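Local structure of carbonic anhydrase (Porphyridium purpureum, 1DDZ) at residues A[452-466]-A[476-488]. The protein probably catalyses the reversible hydration of carbon dioxide to hydrogencarbonate and a proton, as a zinc-dependent carbonic anhydrase of the beta class. Sequence-based numbering, arbitrary orientation.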
loop_
_atom_site.group_PDB
_atom_site.type_symbol
_atom_site.label_atom_id
_atom_site.label_comp_id
_atom_site.label_asym_id
_atom_site.label_seq_id
_atom_site.Cartn_x
_atom_site.Cartn_y
_atom_site.Cartn_z
ATOM N N GLN A 452 -15.238 -7.383 -12.623
ATOM C CA GLN A 452 -16.697 -7.458 -12.532
ATOM C C GLN A 452 -17.350 -6.387 -13.413
ATOM O O GLN A 452 -18.291 -6.671 -14.157
ATOM C CB GLN A 452 -17.156 -7.335 -11.082
ATOM C CG GLN A 452 -16.872 -8.562 -10.242
ATOM C CD GLN A 452 -17.656 -9.782 -10.709
ATOM O OE1 GLN A 452 -18.875 -9.738 -10.841
ATOM N NE2 GLN A 452 -16.954 -10.879 -10.952
ATOM N N ASP A 453 -16.811 -5.170 -13.383
ATOM C CA ASP A 453 -17.331 -4.089 -14.227
ATOM C C ASP A 453 -17.182 -4.441 -15.697
ATOM O O ASP A 453 -18.118 -4.295 -16.485
ATOM C CB ASP A 453 -16.583 -2.780 -13.972
ATOM C CG ASP A 453 -17.011 -2.097 -12.690
ATOM O OD1 ASP A 453 -18.006 -2.532 -12.074
ATOM O OD2 ASP A 453 -16.345 -1.119 -12.286
ATOM N N ALA A 454 -16.005 -4.925 -16.070
ATOM C CA ALA A 454 -15.768 -5.282 -17.456
ATOM C C ALA A 454 -16.733 -6.358 -17.903
ATOM O O ALA A 454 -17.309 -6.264 -18.989
ATOM C CB ALA A 454 -14.342 -5.750 -17.650
ATOM N N TRP A 455 -16.921 -7.377 -17.062
ATOM C CA TRP A 455 -17.816 -8.483 -17.396
ATOM C C TRP A 455 -19.240 -8.039 -17.592
ATOM O O TRP A 455 -19.819 -8.269 -18.660
ATOM C CB TRP A 455 -17.773 -9.596 -16.346
ATOM C CG TRP A 455 -16.645 -10.530 -16.560
ATOM C CD1 TRP A 455 -15.923 -10.702 -17.713
ATOM C CD2 TRP A 455 -16.102 -11.442 -15.612
ATOM N NE1 TRP A 455 -14.973 -11.664 -17.539
ATOM C CE2 TRP A 455 -15.059 -12.145 -16.259
ATOM C CE3 TRP A 455 -16.403 -11.747 -14.278
ATOM C CZ2 TRP A 455 -14.313 -13.135 -15.621
ATOM C CZ3 TRP A 455 -15.664 -12.732 -13.643
ATOM C CH2 TRP A 455 -14.629 -13.418 -14.319
ATOM N N ASP A 456 -19.827 -7.392 -16.589
ATOM C CA ASP A 456 -21.201 -6.983 -16.783
ATOM C C ASP A 456 -21.362 -5.791 -17.745
ATOM O O ASP A 456 -22.465 -5.292 -17.962
ATOM C CB ASP A 456 -21.982 -6.877 -15.462
ATOM C CG ASP A 456 -21.359 -5.946 -14.488
ATOM O OD1 ASP A 456 -21.389 -6.253 -13.280
ATOM O OD2 ASP A 456 -20.865 -4.891 -14.922
ATOM N N ALA A 457 -20.244 -5.367 -18.334
ATOM C CA ALA A 457 -20.224 -4.320 -19.348
ATOM C C ALA A 457 -20.176 -5.062 -20.691
ATOM O O ALA A 457 -20.117 -4.445 -21.758
ATOM C CB ALA A 457 -18.987 -3.449 -19.207
ATOM N N GLY A 458 -20.143 -6.395 -20.623
ATOM C CA GLY A 458 -20.104 -7.230 -21.814
ATOM C C GLY A 458 -18.771 -7.263 -22.539
ATOM O O GLY A 458 -18.712 -7.579 -23.726
ATOM N N GLN A 459 -17.695 -6.947 -21.830
ATOM C CA GLN A 459 -16.356 -6.933 -22.408
ATOM C C GLN A 459 -15.730 -8.343 -22.336
ATOM O O GLN A 459 -15.742 -8.962 -21.266
ATOM C CB GLN A 459 -15.514 -5.920 -21.616
ATOM C CG GLN A 459 -14.076 -5.729 -22.071
ATOM C CD GLN A 459 -13.337 -4.697 -21.234
ATOM O OE1 GLN A 459 -13.884 -3.655 -20.896
ATOM N NE2 GLN A 459 -12.090 -4.979 -20.906
ATOM N N GLU A 460 -15.202 -8.849 -23.459
ATOM C CA GLU A 460 -14.562 -10.176 -23.497
ATOM C C GLU A 460 -13.330 -10.144 -22.606
ATOM O O GLU A 460 -12.365 -9.441 -22.904
ATOM C CB GLU A 460 -14.085 -10.544 -24.902
ATOM C CG GLU A 460 -15.134 -11.020 -25.863
ATOM C CD GLU A 460 -14.573 -11.219 -27.272
ATOM O OE1 GLU A 460 -14.897 -12.259 -27.889
ATOM O OE2 GLU A 460 -13.820 -10.343 -27.767
ATOM N N LEU A 461 -13.351 -10.913 -21.528
ATOM C CA LEU A 461 -12.231 -10.961 -20.621
ATOM C C LEU A 461 -12.170 -12.322 -19.955
ATOM O O LEU A 461 -12.976 -12.641 -19.095
ATOM C CB LEU A 461 -12.360 -9.868 -19.560
ATOM C CG LEU A 461 -11.230 -9.833 -18.527
ATOM C CD1 LEU A 461 -9.911 -9.445 -19.184
ATOM C CD2 LEU A 461 -11.584 -8.822 -17.489
ATOM N N GLU A 462 -11.171 -13.102 -20.327
ATOM C CA GLU A 462 -10.962 -14.431 -19.770
ATOM C C GLU A 462 -9.870 -14.417 -18.706
ATOM O O GLU A 462 -8.811 -13.834 -18.902
ATOM C CB GLU A 462 -10.573 -15.367 -20.910
ATOM C CG GLU A 462 -10.092 -16.733 -20.503
ATOM C CD GLU A 462 -9.730 -17.591 -21.696
ATOM O OE1 GLU A 462 -8.564 -17.528 -22.142
ATOM O OE2 GLU A 462 -10.616 -18.323 -22.196
ATOM N N VAL A 463 -10.154 -14.977 -17.545
ATOM C CA VAL A 463 -9.151 -15.048 -16.482
ATOM C C VAL A 463 -8.660 -16.492 -16.458
ATOM O O VAL A 463 -9.420 -17.409 -16.149
ATOM C CB VAL A 463 -9.733 -14.677 -15.106
ATOM C CG1 VAL A 463 -8.644 -14.769 -14.043
ATOM C CG2 VAL A 463 -10.344 -13.265 -15.143
ATOM N N GLN A 464 -7.400 -16.689 -16.811
ATOM C CA GLN A 464 -6.772 -18.007 -16.877
ATOM C C GLN A 464 -5.742 -18.234 -15.762
ATOM O O GLN A 464 -4.989 -17.326 -15.383
ATOM C CB GLN A 464 -6.117 -18.157 -18.260
ATOM C CG GLN A 464 -5.194 -19.341 -18.451
ATOM C CD GLN A 464 -5.929 -20.657 -18.676
ATOM O OE1 GLN A 464 -5.925 -21.546 -17.817
ATOM N NE2 GLN A 464 -6.531 -20.794 -19.834
ATOM N N GLY A 465 -5.748 -19.442 -15.212
ATOM C CA GLY A 465 -4.822 -19.834 -14.158
ATOM C C GLY A 465 -3.881 -20.841 -14.805
ATOM O O GLY A 465 -4.330 -21.737 -15.540
ATOM N N VAL A 466 -2.595 -20.754 -14.494
ATOM C CA VAL A 466 -1.605 -21.599 -15.154
ATOM C C VAL A 466 -0.433 -21.861 -14.193
ATOM O O VAL A 466 -0.255 -21.116 -13.234
ATOM C CB VAL A 466 -1.168 -20.831 -16.476
ATOM C CG1 VAL A 466 0.238 -20.297 -16.406
ATOM C CG2 VAL A 466 -1.431 -21.645 -17.718
ATOM N N ARG A 476 0.531 -25.834 -17.251
ATOM C CA ARG A 476 -0.514 -26.713 -16.752
ATOM C C ARG A 476 -1.719 -25.868 -16.318
ATOM O O ARG A 476 -1.582 -24.840 -15.627
ATOM C CB ARG A 476 0.049 -27.553 -15.609
ATOM C CG ARG A 476 1.212 -28.419 -16.105
ATOM C CD ARG A 476 1.853 -29.186 -15.004
ATOM N NE ARG A 476 3.007 -29.923 -15.489
ATOM C CZ ARG A 476 2.926 -31.074 -16.155
ATOM N NH1 ARG A 476 1.749 -31.619 -16.428
ATOM N NH2 ARG A 476 4.026 -31.711 -16.509
ATOM N N ASP A 477 -2.894 -26.288 -16.761
ATOM C CA ASP A 477 -4.126 -25.561 -16.505
ATOM C C ASP A 477 -4.586 -25.620 -15.070
ATOM O O ASP A 477 -4.639 -26.689 -14.488
ATOM C CB ASP A 477 -5.214 -26.105 -17.428
ATOM C CG ASP A 477 -6.433 -25.197 -17.524
ATOM O OD1 ASP A 477 -6.491 -24.151 -16.845
ATOM O OD2 ASP A 477 -7.341 -25.534 -18.313
ATOM N N MET A 478 -4.836 -24.451 -14.480
ATOM C CA MET A 478 -5.321 -24.383 -13.114
ATOM C C MET A 478 -6.780 -23.958 -13.140
ATOM O O MET A 478 -7.443 -23.882 -12.106
ATOM C CB MET A 478 -4.495 -23.408 -12.270
ATOM C CG MET A 478 -3.055 -23.845 -11.994
ATOM S SD MET A 478 -2.918 -25.298 -10.938
ATOM C CE MET A 478 -2.710 -26.561 -12.191
ATOM N N GLY A 479 -7.267 -23.641 -14.328
ATOM C CA GLY A 479 -8.646 -23.235 -14.471
ATOM C C GLY A 479 -8.761 -21.982 -15.320
ATOM O O GLY A 479 -7.776 -21.278 -15.546
ATOM N N VAL A 480 -9.957 -21.726 -15.834
ATOM C CA VAL A 480 -10.207 -20.548 -16.637
ATOM C C VAL A 480 -11.631 -20.119 -16.306
ATOM O O VAL A 480 -12.449 -20.964 -15.944
ATOM C CB VAL A 480 -10.059 -20.857 -18.121
ATOM C CG1 VAL A 480 -11.171 -21.751 -18.586
ATOM C CG2 VAL A 480 -10.017 -19.570 -18.919
ATOM N N VAL A 481 -11.888 -18.812 -16.284
ATOM C CA VAL A 481 -13.223 -18.287 -15.991
ATOM C C VAL A 481 -13.501 -17.230 -17.035
ATOM O O VAL A 481 -12.729 -16.277 -17.195
ATOM C CB VAL A 481 -13.307 -17.599 -14.616
ATOM C CG1 VAL A 481 -14.730 -17.115 -14.368
ATOM C CG2 VAL A 481 -12.881 -18.505 -13.510
ATOM N N ALA A 482 -14.584 -17.404 -17.773
ATOM C CA ALA A 482 -14.958 -16.447 -18.808
ATOM C C ALA A 482 -15.922 -15.393 -18.299
ATOM O O ALA A 482 -16.050 -14.341 -18.895
ATOM C CB ALA A 482 -15.564 -17.164 -19.995
ATOM N N LYS A 483 -16.675 -15.711 -17.261
ATOM C CA LYS A 483 -17.607 -14.750 -16.695
ATOM C C LYS A 483 -18.332 -15.416 -15.548
ATOM O O LYS A 483 -18.784 -16.544 -15.675
ATOM C CB LYS A 483 -18.623 -14.296 -17.739
ATOM C CG LYS A 483 -19.377 -13.037 -17.359
ATOM C CD LYS A 483 -20.432 -12.708 -18.403
ATOM C CE LYS A 483 -21.012 -11.321 -18.180
ATOM N NZ LYS A 483 -22.176 -11.046 -19.078
ATOM N N ALA A 484 -18.446 -14.701 -14.441
ATOM C CA ALA A 484 -19.102 -15.210 -13.256
ATOM C C ALA A 484 -19.418 -14.028 -12.336
ATOM O O ALA A 484 -18.525 -13.329 -11.843
ATOM C CB ALA A 484 -18.200 -16.225 -12.552
ATOM N N ASN A 485 -20.700 -13.793 -12.132
ATOM C CA ASN A 485 -21.143 -12.708 -11.282
ATOM C C ASN A 485 -20.752 -12.991 -9.854
ATOM O O ASN A 485 -20.889 -14.116 -9.380
ATOM C CB ASN A 485 -22.655 -12.559 -11.365
ATOM C CG ASN A 485 -23.149 -11.399 -10.564
ATOM O OD1 ASN A 485 -23.670 -11.571 -9.466
ATOM N ND2 ASN A 485 -22.928 -10.192 -11.076
ATOM N N ASP A 486 -20.226 -11.989 -9.173
ATOM C CA ASP A 486 -19.839 -12.191 -7.806
ATOM C C ASP A 486 -20.774 -11.512 -6.815
ATOM O O ASP A 486 -20.395 -11.266 -5.681
ATOM C CB ASP A 486 -18.403 -11.741 -7.584
ATOM C CG ASP A 486 -17.866 -12.170 -6.227
ATOM O OD1 ASP A 486 -18.248 -13.258 -5.733
ATOM O OD2 ASP A 486 -17.071 -11.409 -5.642
ATOM N N ASP A 487 -22.024 -11.287 -7.204
ATOM C CA ASP A 487 -22.969 -10.643 -6.301
ATOM C C ASP A 487 -23.742 -11.637 -5.423
ATOM O O ASP A 487 -24.175 -12.689 -5.888
ATOM C CB ASP A 487 -23.923 -9.728 -7.087
ATOM C CG ASP A 487 -23.188 -8.593 -7.839
ATOM O OD1 ASP A 487 -22.125 -8.119 -7.374
ATOM O OD2 ASP A 487 -23.678 -8.165 -8.910
ATOM N N ILE A 488 -23.792 -11.358 -4.126
ATOM C CA ILE A 488 -24.528 -12.195 -3.186
ATOM C C ILE A 488 -25.860 -11.514 -2.875
ATOM O O ILE A 488 -26.925 -12.134 -2.995
ATOM C CB ILE A 488 -23.747 -12.435 -1.862
ATOM C CG1 ILE A 488 -23.382 -11.108 -1.181
ATOM C CG2 ILE A 488 -22.521 -13.281 -2.143
ATOM C CD1 ILE A 488 -22.736 -11.220 0.177
HETATM O O HOH W 1 -19.345 -8.447 -8.471
HETATM O O HOH W 2 -15.100 -13.485 -21.473
#
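Arg476 leads strand 476-481 in, its carbonyl O taking a CA-H...O contact from Val466. Next, the carboxylate of Asp477 leans forward along its own strand, OD1 accepting from Gly479 N in an Asx turn. Met478 N and Gly479 O both bond to Gly465, donating to its O and accepting from its N (2.8 Å). Val480 brings CG2 against the aliphatic CG of Glu462, while Val481 and Val463 form an antiparallel hydrogen-bonded pair: Val463 N to Val481 O is 2.9 Å and nearly straight (173°). CG1 of Val481 lies anti to its backbone N (chi1 -178°) and meets Trp455 CH2 at 3.7 Å. Beyond the strand, Ala482 O is linked through a water to Leu461 N. Lys483 then lays its CA over the six-membered ring of Trp455, a CH-pi contact 3.7 Å from the centroid, and its extended chain runs past the indole in the opposite sense. Trp455 NE1 donates to Leu461 O (2.7 Å) within the ring plane and on a lone pair, which restrains the ring's rotation. Were Trp455 an alanine, Leu461 O would probably lose this donor, and a gap would be likely to open under Lys483 CA and beside Val481 CG1. Ala484 O and Asp486 N are both gripped by the Gln452 amide: NE2 reaches Ala484 O at 3.0 Å, and also bonds to Cys446 O, whereas Asp486 N approaches OE1 from above the carbonyl plane. Asp486 hydrogen-bonds Ser11 and forms a salt bridge with Arg407 of the second subunit. This is the C-terminal beta hairpin of a beta-carbonic anhydrase domain, its antiparallel strand 476-481 added to an otherwise parallel sheet.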